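Local coordinates for protein O-succinylhomoserine sulfhydrylase (Mycobacterium tuberculosis, PDB 3NDN) that probably catalyses the pyridoxal-phosphate-dependent formation of L-homocysteine from O-succinyl-L-homoserine and hydrogen sulfide in mycobacterial methionine biosynthesis, at residues D23-Q27 and A28-V32; Y54-S58 and A59-E63; D334-E337 and D338-K341; I386-G389 and D390-R394. One frame throughout, in Å; residues are numbered along the deposited sequence.

Interaction 1: residues D23-Q27 and A28-V32; sequences DGVSQ and ATVGV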
loop_
_atom_site.group_PDB
_atom_site.type_symbol
_atom_site.label_atom_id
_atom_site.label_comp_id
_atom_site.label_asym_id
_atom_site.label_seq_id
_atom_site.Cartn_x
_atom_site.Cartn_y
_atom_site.Cartn_z
ATOM N N ASP A 23 0.623 19.055 -28.964
ATOM C CA ASP A 23 1.504 18.621 -30.045
ATOM C C ASP A 23 2.963 19.000 -29.778
ATOM O O ASP A 23 3.256 20.138 -29.391
ATOM C CB ASP A 23 1.042 19.250 -31.367
ATOM C CG ASP A 23 1.973 18.944 -32.511
ATOM O OD1 ASP A 23 1.930 17.799 -33.008
ATOM O OD2 ASP A 23 2.757 19.843 -32.904
ATOM N N GLY A 24 3.863 18.041 -29.966
ATOM C CA GLY A 24 5.305 18.314 -29.960
ATOM C C GLY A 24 6.047 18.264 -28.632
ATOM O O GLY A 24 7.252 18.534 -28.591
ATOM N N VAL A 25 5.352 17.914 -27.550
ATOM C CA VAL A 25 5.985 17.830 -26.215
ATOM C C VAL A 25 7.095 16.761 -26.160
ATOM O O VAL A 25 7.028 15.752 -26.870
ATOM C CB VAL A 25 4.932 17.612 -25.064
ATOM C CG1 VAL A 25 4.041 18.836 -24.897
ATOM C CG2 VAL A 25 4.095 16.367 -25.305
ATOM N N SER A 26 8.106 16.986 -25.319
ATOM C CA SER A 26 9.280 16.112 -25.235
ATOM C C SER A 26 9.085 14.842 -24.377
ATOM O O SER A 26 8.039 14.675 -23.715
ATOM C CB SER A 26 10.472 16.898 -24.709
ATOM O OG SER A 26 10.286 17.193 -23.336
ATOM N N GLN A 27 10.093 13.959 -24.414
ATOM C CA GLN A 27 10.139 12.705 -23.626
ATOM C C GLN A 27 10.012 12.963 -22.108
ATOM O O GLN A 27 9.342 12.209 -21.409
ATOM C CB GLN A 27 11.429 11.919 -23.936
ATOM C CG GLN A 27 11.348 10.378 -23.741
ATOM C CD GLN A 27 12.674 9.646 -24.013
ATOM O OE1 GLN A 27 13.748 10.118 -23.634
ATOM N NE2 GLN A 27 12.593 8.473 -24.649
ATOM N N ALA A 28 10.610 14.051 -21.616
ATOM C CA ALA A 28 10.535 14.402 -20.184
ATOM C C ALA A 28 9.110 14.748 -19.761
ATOM O O ALA A 28 8.626 14.296 -18.724
ATOM C CB ALA A 28 11.472 15.556 -19.859
ATOM N N THR A 29 8.448 15.569 -20.566
ATOM C CA THR A 29 7.066 15.979 -20.320
ATOM C C THR A 29 6.047 14.815 -20.308
ATOM O O THR A 29 5.164 14.768 -19.426
ATOM C CB THR A 29 6.667 17.080 -21.322
ATOM O OG1 THR A 29 7.539 18.197 -21.151
ATOM C CG2 THR A 29 5.257 17.532 -21.108
ATOM N N VAL A 30 6.156 13.872 -21.255
ATOM C CA VAL A 30 5.233 12.722 -21.266
ATOM C C VAL A 30 5.441 11.794 -20.069
ATOM O O VAL A 30 4.499 11.132 -19.630
ATOM C CB VAL A 30 5.234 11.867 -22.613
ATOM C CG1 VAL A 30 4.876 12.734 -23.841
ATOM C CG2 VAL A 30 6.541 11.142 -22.815
ATOM N N GLY A 31 6.677 11.711 -19.564
ATOM C CA GLY A 31 6.934 10.904 -18.368
ATOM C C GLY A 31 6.257 11.451 -17.114
ATOM O O GLY A 31 5.865 10.685 -16.225
ATOM N N VAL A 32 6.107 12.774 -17.033
ATOM C CA VAL A 32 5.436 13.392 -15.887
ATOM C C VAL A 32 3.901 13.249 -15.921
ATOM O O VAL A 32 3.274 13.019 -14.879
ATOM C CB VAL A 32 5.845 14.897 -15.729
ATOM C CG1 VAL A 32 5.057 15.583 -14.615
ATOM C CG2 VAL A 32 7.380 15.013 -15.467
HETATM O O HOH W 1 12.964 15.171 -23.080
#
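Val25 and Val30 meet at their methyl groups where the loop 23-27 gives way to helix 27-33, with Val25 CG2 lying 4.0 Å from Val30 CG1. Each of these methyls owes its place to the rotation about its own CA-CB bond. In Val25, CG2 stands between the backbone N and the carbonyl carbon, while in Val30, CG1 lies beside the backbone N and opposite the carbonyl carbon (chi1 -58°). Thr29 meets Val25 with its methyl rather than its hydroxyl: Thr29 CG2 approaches Val25 CB to 4.0 Å, and the two side chains cross at about a right angle. Thr29 OG1 lies beside the backbone N and opposite the carbonyl carbon (chi1 -60°), which turns it to the second subunit, where it is hydrogen-bonded to the carboxylate of Asp404 and to the backbone N of Asp401.

The other branch of Val30, CG2, sits between its backbone N and carbonyl carbon and makes a tight approach to Gln27 O, at 3.3 Å. The extended chain of Gln27 carries its NE2 to Ile93 O. At Ser26, the N-cap, a water accepts from Ala28 N at 3.0 Å and makes a weak bond with Ser26 OG. The backbone does the rest: Val30 N donates to Ser26 O (3.2 Å) in the carbonyl plane, and Gly31 N donates to Gln27 O (3.3 Å) from a tilted position. The whole is a helix N-terminus with a serine N-cap, its first turn set against a second subunit of the tetramer.

Interaction 2: residues Y54-S58 and A59-E63; sequences YVYGS and AAVAE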
loop_
_atom_site.group_PDB
_atom_site.type_symbol
_atom_site.label_atom_id
_atom_site.label_comp_id
_atom_site.label_asym_id
_atom_site.label_seq_id
_atom_site.Cartn_x
_atom_site.Cartn_y
_atom_site.Cartn_z
ATOM N N TYR A 54 -15.484 -6.225 -11.982
ATOM C CA TYR A 54 -16.237 -5.002 -12.317
ATOM C C TYR A 54 -17.750 -5.335 -12.341
ATOM O O TYR A 54 -18.133 -6.510 -12.422
ATOM C CB TYR A 54 -15.762 -4.386 -13.665
ATOM C CG TYR A 54 -14.248 -4.159 -13.645
ATOM C CD1 TYR A 54 -13.712 -2.922 -13.260
ATOM C CD2 TYR A 54 -13.372 -5.206 -13.903
ATOM C CE1 TYR A 54 -12.309 -2.738 -13.158
ATOM C CE2 TYR A 54 -11.971 -5.038 -13.796
ATOM C CZ TYR A 54 -11.455 -3.786 -13.438
ATOM O OH TYR A 54 -10.078 -3.611 -13.331
ATOM N N VAL A 55 -18.587 -4.312 -12.241
ATOM C CA VAL A 55 -20.048 -4.494 -12.286
ATOM C C VAL A 55 -20.658 -3.849 -13.544
ATOM O O VAL A 55 -20.014 -3.001 -14.190
ATOM C CB VAL A 55 -20.727 -3.954 -10.987
ATOM C CG1 VAL A 55 -20.186 -4.688 -9.753
ATOM C CG2 VAL A 55 -20.535 -2.423 -10.844
ATOM N N TYR A 56 -21.895 -4.229 -13.891
ATOM C CA TYR A 56 -22.559 -3.717 -15.099
ATOM C C TYR A 56 -23.966 -3.206 -14.770
ATOM O O TYR A 56 -24.639 -3.762 -13.903
ATOM C CB TYR A 56 -22.645 -4.811 -16.189
ATOM C CG TYR A 56 -21.363 -5.593 -16.371
ATOM C CD1 TYR A 56 -20.288 -5.054 -17.089
ATOM C CD2 TYR A 56 -21.204 -6.858 -15.796
ATOM C CE1 TYR A 56 -19.096 -5.743 -17.238
ATOM C CE2 TYR A 56 -20.003 -7.566 -15.942
ATOM C CZ TYR A 56 -18.957 -7.007 -16.669
ATOM O OH TYR A 56 -17.752 -7.682 -16.814
ATOM N N GLY A 57 -24.384 -2.136 -15.451
ATOM C CA GLY A 57 -25.716 -1.539 -15.265
ATOM C C GLY A 57 -26.907 -2.410 -15.655
ATOM O O GLY A 57 -28.013 -2.216 -15.141
ATOM N N SER A 58 -26.686 -3.375 -16.553
ATOM C CA SER A 58 -27.755 -4.239 -17.049
ATOM C C SER A 58 -27.175 -5.526 -17.633
ATOM O O SER A 58 -25.973 -5.606 -17.898
ATOM C CB SER A 58 -28.614 -3.509 -18.092
ATOM O OG SER A 58 -27.925 -3.326 -19.323
ATOM N N ALA A 59 -28.022 -6.531 -17.815
ATOM C CA ALA A 59 -27.585 -7.787 -18.436
ATOM C C ALA A 59 -27.103 -7.596 -19.888
ATOM O O ALA A 59 -26.145 -8.249 -20.302
ATOM C CB ALA A 59 -28.685 -8.829 -18.357
ATOM N N ALA A 60 -27.763 -6.705 -20.641
ATOM C CA ALA A 60 -27.345 -6.362 -22.012
ATOM C C ALA A 60 -25.924 -5.774 -22.073
ATOM O O ALA A 60 -25.159 -6.121 -22.975
ATOM C CB ALA A 60 -28.337 -5.418 -22.668
ATOM N N VAL A 61 -25.583 -4.887 -21.127
ATOM C CA VAL A 61 -24.218 -4.344 -21.026
ATOM C C VAL A 61 -23.175 -5.423 -20.705
ATOM O O VAL A 61 -22.062 -5.388 -21.237
ATOM C CB VAL A 61 -24.118 -3.158 -20.009
ATOM C CG1 VAL A 61 -22.649 -2.744 -19.787
ATOM C CG2 VAL A 61 -24.950 -1.965 -20.502
ATOM N N ALA A 62 -23.520 -6.365 -19.829
ATOM C CA ALA A 62 -22.619 -7.470 -19.495
ATOM C C ALA A 62 -22.327 -8.329 -20.736
ATOM O O ALA A 62 -21.181 -8.718 -20.967
ATOM C CB ALA A 62 -23.209 -8.330 -18.370
ATOM N N GLU A 63 -23.363 -8.610 -21.527
ATOM C CA GLU A 63 -23.215 -9.381 -22.771
ATOM C C GLU A 63 -22.317 -8.655 -23.784
ATOM O O GLU A 63 -21.393 -9.257 -24.339
ATOM C CB GLU A 63 -24.590 -9.706 -23.381
ATOM C CG GLU A 63 -24.524 -10.450 -24.734
ATOM C CD GLU A 63 -25.900 -10.738 -25.369
ATOM O OE1 GLU A 63 -26.896 -10.047 -25.059
ATOM O OE2 GLU A 63 -25.980 -11.658 -26.216
#
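A serine N-cap opens helix 59-66, and the loop before it lays an aromatic ring against the first turn. Ser58 uses both its oxygens toward the helix. Its OG, held between the backbone N and the carbonyl carbon (chi1 72°), accepts a weak capping bond from Val61 N at 3.3 Å. Ser58 O in turn receives Ala62 N at 3.2 Å, a backbone bond of the first turn. Val61 packs with both branches: CG2 rests 3.5 Å from Ser58 OG, whereas CG1 is turned to the stem of Tyr56, 4.1 Å from its CB.

The Tyr56 ring lies beyond that stem with one face toward Ala62. Ala62 CA makes a CH-pi contact 4.0 Å from the ring centroid, only 18° off the normal, and the methyl CB reaches Tyr56 CD2 at 3.6 Å. The ring face thus lies close over Ala62 CA, which is offset toward the ring's rim.

Farther along helix 59-66, Ser65 and Phe66 also touch Tyr56, and the ring of His72 meets it at about 45°. The N-terminus of the helix faces the third subunit, where Asp349 accepts from Ala59 N and Phe345 packs on Ala59.

Interaction 3: residues D334-E337 and D338-K341; sequences DCPE and DVAK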
loop_
_atom_site.group_PDB
_atom_site.type_symbol
_atom_site.label_atom_id
_atom_site.label_comp_id
_atom_site.label_asym_id
_atom_site.label_seq_id
_atom_site.Cartn_x
_atom_site.Cartn_y
_atom_site.Cartn_z
ATOM N N ASP A 334 44.801 -5.743 -11.194
ATOM C CA ASP A 334 46.112 -6.121 -11.747
ATOM C C ASP A 334 46.915 -6.913 -10.713
ATOM O O ASP A 334 47.542 -6.334 -9.824
ATOM C CB ASP A 334 46.887 -4.888 -12.224
ATOM C CG ASP A 334 48.175 -5.243 -12.993
ATOM O OD1 ASP A 334 48.277 -6.340 -13.597
ATOM O OD2 ASP A 334 49.094 -4.403 -13.002
ATOM N N CYS A 335 46.860 -8.236 -10.828
ATOM C CA CYS A 335 47.550 -9.154 -9.923
ATOM C C CYS A 335 47.588 -10.560 -10.545
ATOM O O CYS A 335 46.795 -10.855 -11.445
ATOM C CB CYS A 335 46.866 -9.182 -8.545
ATOM S SG CYS A 335 45.201 -9.896 -8.526
ATOM N N PRO A 336 48.517 -11.431 -10.083
ATOM C CA PRO A 336 48.563 -12.816 -10.601
ATOM C C PRO A 336 47.224 -13.559 -10.428
ATOM O O PRO A 336 46.543 -13.377 -9.409
ATOM C CB PRO A 336 49.660 -13.474 -9.759
ATOM C CG PRO A 336 50.511 -12.349 -9.279
ATOM C CD PRO A 336 49.585 -11.176 -9.096
ATOM N N GLU A 337 46.863 -14.392 -11.409
ATOM C CA GLU A 337 45.550 -15.055 -11.420
ATOM C C GLU A 337 45.356 -16.074 -10.290
ATOM O O GLU A 337 44.224 -16.281 -9.843
ATOM C CB GLU A 337 45.231 -15.664 -12.806
ATOM C CG GLU A 337 43.820 -16.319 -12.961
ATOM C CD GLU A 337 42.646 -15.319 -13.031
ATOM O OE1 GLU A 337 42.885 -14.127 -13.311
ATOM O OE2 GLU A 337 41.476 -15.736 -12.818
ATOM N N ASP A 338 46.445 -16.688 -9.819
ATOM C CA ASP A 338 46.367 -17.672 -8.720
ATOM C C ASP A 338 46.025 -17.074 -7.340
ATOM O O ASP A 338 45.768 -17.812 -6.378
ATOM C CB ASP A 338 47.635 -18.556 -8.645
ATOM C CG ASP A 338 48.939 -17.757 -8.706
ATOM O OD1 ASP A 338 48.981 -16.593 -8.244
ATOM O OD2 ASP A 338 49.945 -18.307 -9.210
ATOM N N VAL A 339 46.021 -15.744 -7.252
ATOM C CA VAL A 339 45.673 -15.035 -6.014
ATOM C C VAL A 339 44.530 -13.997 -6.218
ATOM O O VAL A 339 44.119 -13.314 -5.270
ATOM C CB VAL A 339 46.945 -14.395 -5.361
ATOM C CG1 VAL A 339 47.369 -13.120 -6.088
ATOM C CG2 VAL A 339 46.726 -14.122 -3.872
ATOM N N ALA A 340 44.014 -13.910 -7.447
ATOM C CA ALA A 340 43.028 -12.880 -7.824
ATOM C C ALA A 340 41.706 -12.958 -7.041
ATOM O O ALA A 340 41.143 -11.923 -6.676
ATOM C CB ALA A 340 42.770 -12.901 -9.331
ATOM N N LYS A 341 41.222 -14.175 -6.779
ATOM C CA LYS A 341 39.989 -14.359 -5.982
ATOM C C LYS A 341 40.138 -13.745 -4.584
ATOM O O LYS A 341 39.251 -13.027 -4.120
ATOM C CB LYS A 341 39.594 -15.846 -5.874
ATOM C CG LYS A 341 38.283 -16.099 -5.101
ATOM C CD LYS A 341 37.877 -17.589 -5.062
ATOM C CE LYS A 341 36.538 -17.764 -4.318
ATOM N NZ LYS A 341 35.980 -19.161 -4.335
HETATM O O HOH W 2 42.157 -16.802 -7.944
#
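Cys335 meets Ala340 across the turn that leads from strand 328-333 into helix 340-350, a helix entry with Val339 at the N-cap position. The sulfur lies between the backbone N and the carbonyl carbon (chi1 67°), and from there Cys335 SG settles against the helix start, 3.8 Å from Ala340 CA and 3.9 Å from Ala340 CB.

Pro336 follows, and both its ring and its carbonyl take part. Its CB touches Asp338 OD1 at 3.5 Å, while CD looks toward Val339 CG1. Pro336 O accepts from Val339 N at 3.2 Å, although the donor stands well above the carbonyl plane, 51° out of it, so the bond does not use a lone pair. The same oxygen has Val339 CG1 packed beside it.

Glu337 bends at chi2 (73°), which folds its carboxylate so that OE1 stays 4.2 Å from Ala340 CB while OE2 takes the backbone N of Asp390, in the turn before strand 392-396. Its backbone carbonyl stays with the helix. Glu337 O accepts a weak bond from Ala340 N at 3.4 Å and a shorter one from a water at 2.9 Å, and that water itself accepts from Lys341 N at 3.0 Å.

Interaction 4: residues I386-G389 and D390-R394; sequences IGLG and DGVVR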
loop_
_atom_site.group_PDB
_atom_site.type_symbol
_atom_site.label_atom_id
_atom_site.label_comp_id
_atom_site.label_asym_id
_atom_site.label_seq_id
_atom_site.Cartn_x
_atom_site.Cartn_y
_atom_site.Cartn_z
ATOM N N ILE A 386 34.966 -16.129 -22.313
ATOM C CA ILE A 386 34.577 -14.714 -22.479
ATOM C C ILE A 386 35.467 -13.696 -21.751
ATOM O O ILE A 386 35.186 -12.490 -21.771
ATOM C CB ILE A 386 33.085 -14.461 -22.084
ATOM C CG1 ILE A 386 32.774 -15.037 -20.695
ATOM C CG2 ILE A 386 32.147 -15.008 -23.155
ATOM C CD1 ILE A 386 31.502 -14.508 -20.067
ATOM N N GLY A 387 36.532 -14.177 -21.112
ATOM C CA GLY A 387 37.502 -13.302 -20.441
ATOM C C GLY A 387 37.131 -12.885 -19.023
ATOM O O GLY A 387 37.691 -11.924 -18.491
ATOM N N LEU A 388 36.199 -13.615 -18.407
ATOM C CA LEU A 388 35.736 -13.311 -17.052
ATOM C C LEU A 388 36.543 -14.024 -15.949
ATOM O O LEU A 388 36.107 -15.050 -15.401
ATOM C CB LEU A 388 34.227 -13.605 -16.931
ATOM C CG LEU A 388 33.521 -13.416 -15.587
ATOM C CD1 LEU A 388 33.553 -11.963 -15.153
ATOM C CD2 LEU A 388 32.081 -13.936 -15.649
ATOM N N GLY A 389 37.713 -13.473 -15.619
ATOM C CA GLY A 389 38.579 -14.050 -14.578
ATOM C C GLY A 389 38.104 -13.813 -13.148
ATOM O O GLY A 389 37.149 -13.060 -12.916
ATOM N N ASP A 390 38.780 -14.451 -12.189
ATOM C CA ASP A 390 38.474 -14.309 -10.761
ATOM C C ASP A 390 38.825 -12.918 -10.203
ATOM O O ASP A 390 38.481 -12.604 -9.064
ATOM C CB ASP A 390 39.181 -15.398 -9.933
ATOM C CG ASP A 390 38.432 -16.745 -9.928
ATOM O OD1 ASP A 390 37.173 -16.781 -9.979
ATOM O OD2 ASP A 390 39.116 -17.784 -9.823
ATOM N N GLY A 391 39.496 -12.096 -11.009
ATOM C CA GLY A 391 39.846 -10.714 -10.627
ATOM C C GLY A 391 38.869 -9.631 -11.070
ATOM O O GLY A 391 39.118 -8.436 -10.879
ATOM N N VAL A 392 37.732 -10.042 -11.625
ATOM C CA VAL A 392 36.755 -9.092 -12.177
ATOM C C VAL A 392 35.698 -8.661 -11.138
ATOM O O VAL A 392 35.149 -9.503 -10.415
ATOM C CB VAL A 392 36.079 -9.670 -13.448
ATOM C CG1 VAL A 392 34.965 -8.772 -13.930
ATOM C CG2 VAL A 392 37.116 -9.875 -14.559
ATOM N N VAL A 393 35.451 -7.348 -11.074
ATOM C CA VAL A 393 34.480 -6.697 -10.156
ATOM C C VAL A 393 33.492 -5.814 -10.960
ATOM O O VAL A 393 33.893 -5.176 -11.941
ATOM C CB VAL A 393 35.228 -5.851 -9.065
ATOM C CG1 VAL A 393 34.260 -5.105 -8.151
ATOM C CG2 VAL A 393 36.144 -6.748 -8.222
ATOM N N ARG A 394 32.207 -5.813 -10.573
ATOM C CA ARG A 394 31.157 -4.991 -11.227
ATOM C C ARG A 394 30.486 -4.001 -10.248
ATOM O O ARG A 394 29.999 -4.419 -9.190
ATOM C CB ARG A 394 30.067 -5.890 -11.824
ATOM C CG ARG A 394 29.154 -5.171 -12.828
ATOM C CD ARG A 394 27.896 -5.978 -13.166
ATOM N NE ARG A 394 26.967 -6.092 -12.036
ATOM C CZ ARG A 394 25.867 -6.847 -12.043
ATOM N NH1 ARG A 394 25.554 -7.578 -13.115
ATOM N NH2 ARG A 394 25.081 -6.891 -10.969
HETATM O O HOH W 3 34.490 -12.118 -11.224
#
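Leu388 and Val392 touch through their branches on the inside of a tight bend, where the chain leaves helix 379-385 and turns into strand 392-396. Val392 can be followed outward from its backbone. Its CB already meets two partners, Gly389 O at 3.6 Å and Leu388 CD1 at 3.8 Å. At the tip the branches part. CG1, opposite the backbone N (chi1 174°), is the one that reaches the leucine, 3.7 Å from Leu388 CD1. CG2, beside the backbone N, stays over the turn and packs against Gly389, 3.6 Å from its O and 3.8 Å from its N. Leu388 holds CG opposite its own backbone N (chi1 178°), and with chi2 at 64° CD1 is the methyl that meets the valine; the side chains cross at about a right angle.

The backbone from Gly389 to Val392 forms a type I beta turn, closed by a weak bond from Val392 N to Gly389 O at 3.3 Å. A water donates to that same oxygen and to Val392 O, the latter at 2.8 Å. Just upstream, Gly387 ends the preceding helix in a Schellman motif, its positive phi suiting glycine.

Outside the turn, Glu337 OE2 accepts from Asp390 N, and His369 NE2 is hydrogen-bonded to Asp390 O. Chemically, then, the turn's polar backbone atoms are met from several sides, while Leu388 and Val392 supply an apolar contact.

The four contacts come in series along the chain, and all lie where a helix or strand begins. Interactions 1 and 2 open successive helices, 27-33 and 59-66, with centres about 37 Å apart, and both face other subunits of the tetramer. Across the chain's centre lie interaction 3, about 70 Å, and interaction 4, about 60 Å from interaction 2, centre to centre. These two touch, centres about 11 Å apart, beside antiparallel neighbours 328-333 and 392-396 of the five-stranded sheet: the Glu337 carboxylate meets Asp390 N in a probable hydrogen bond, and Ala340 packs on Gly391. Segment 59-63 meets helix 340-350 of another subunit through Glu63 and Lys341, a long pair; interaction 4 stays within its own chain.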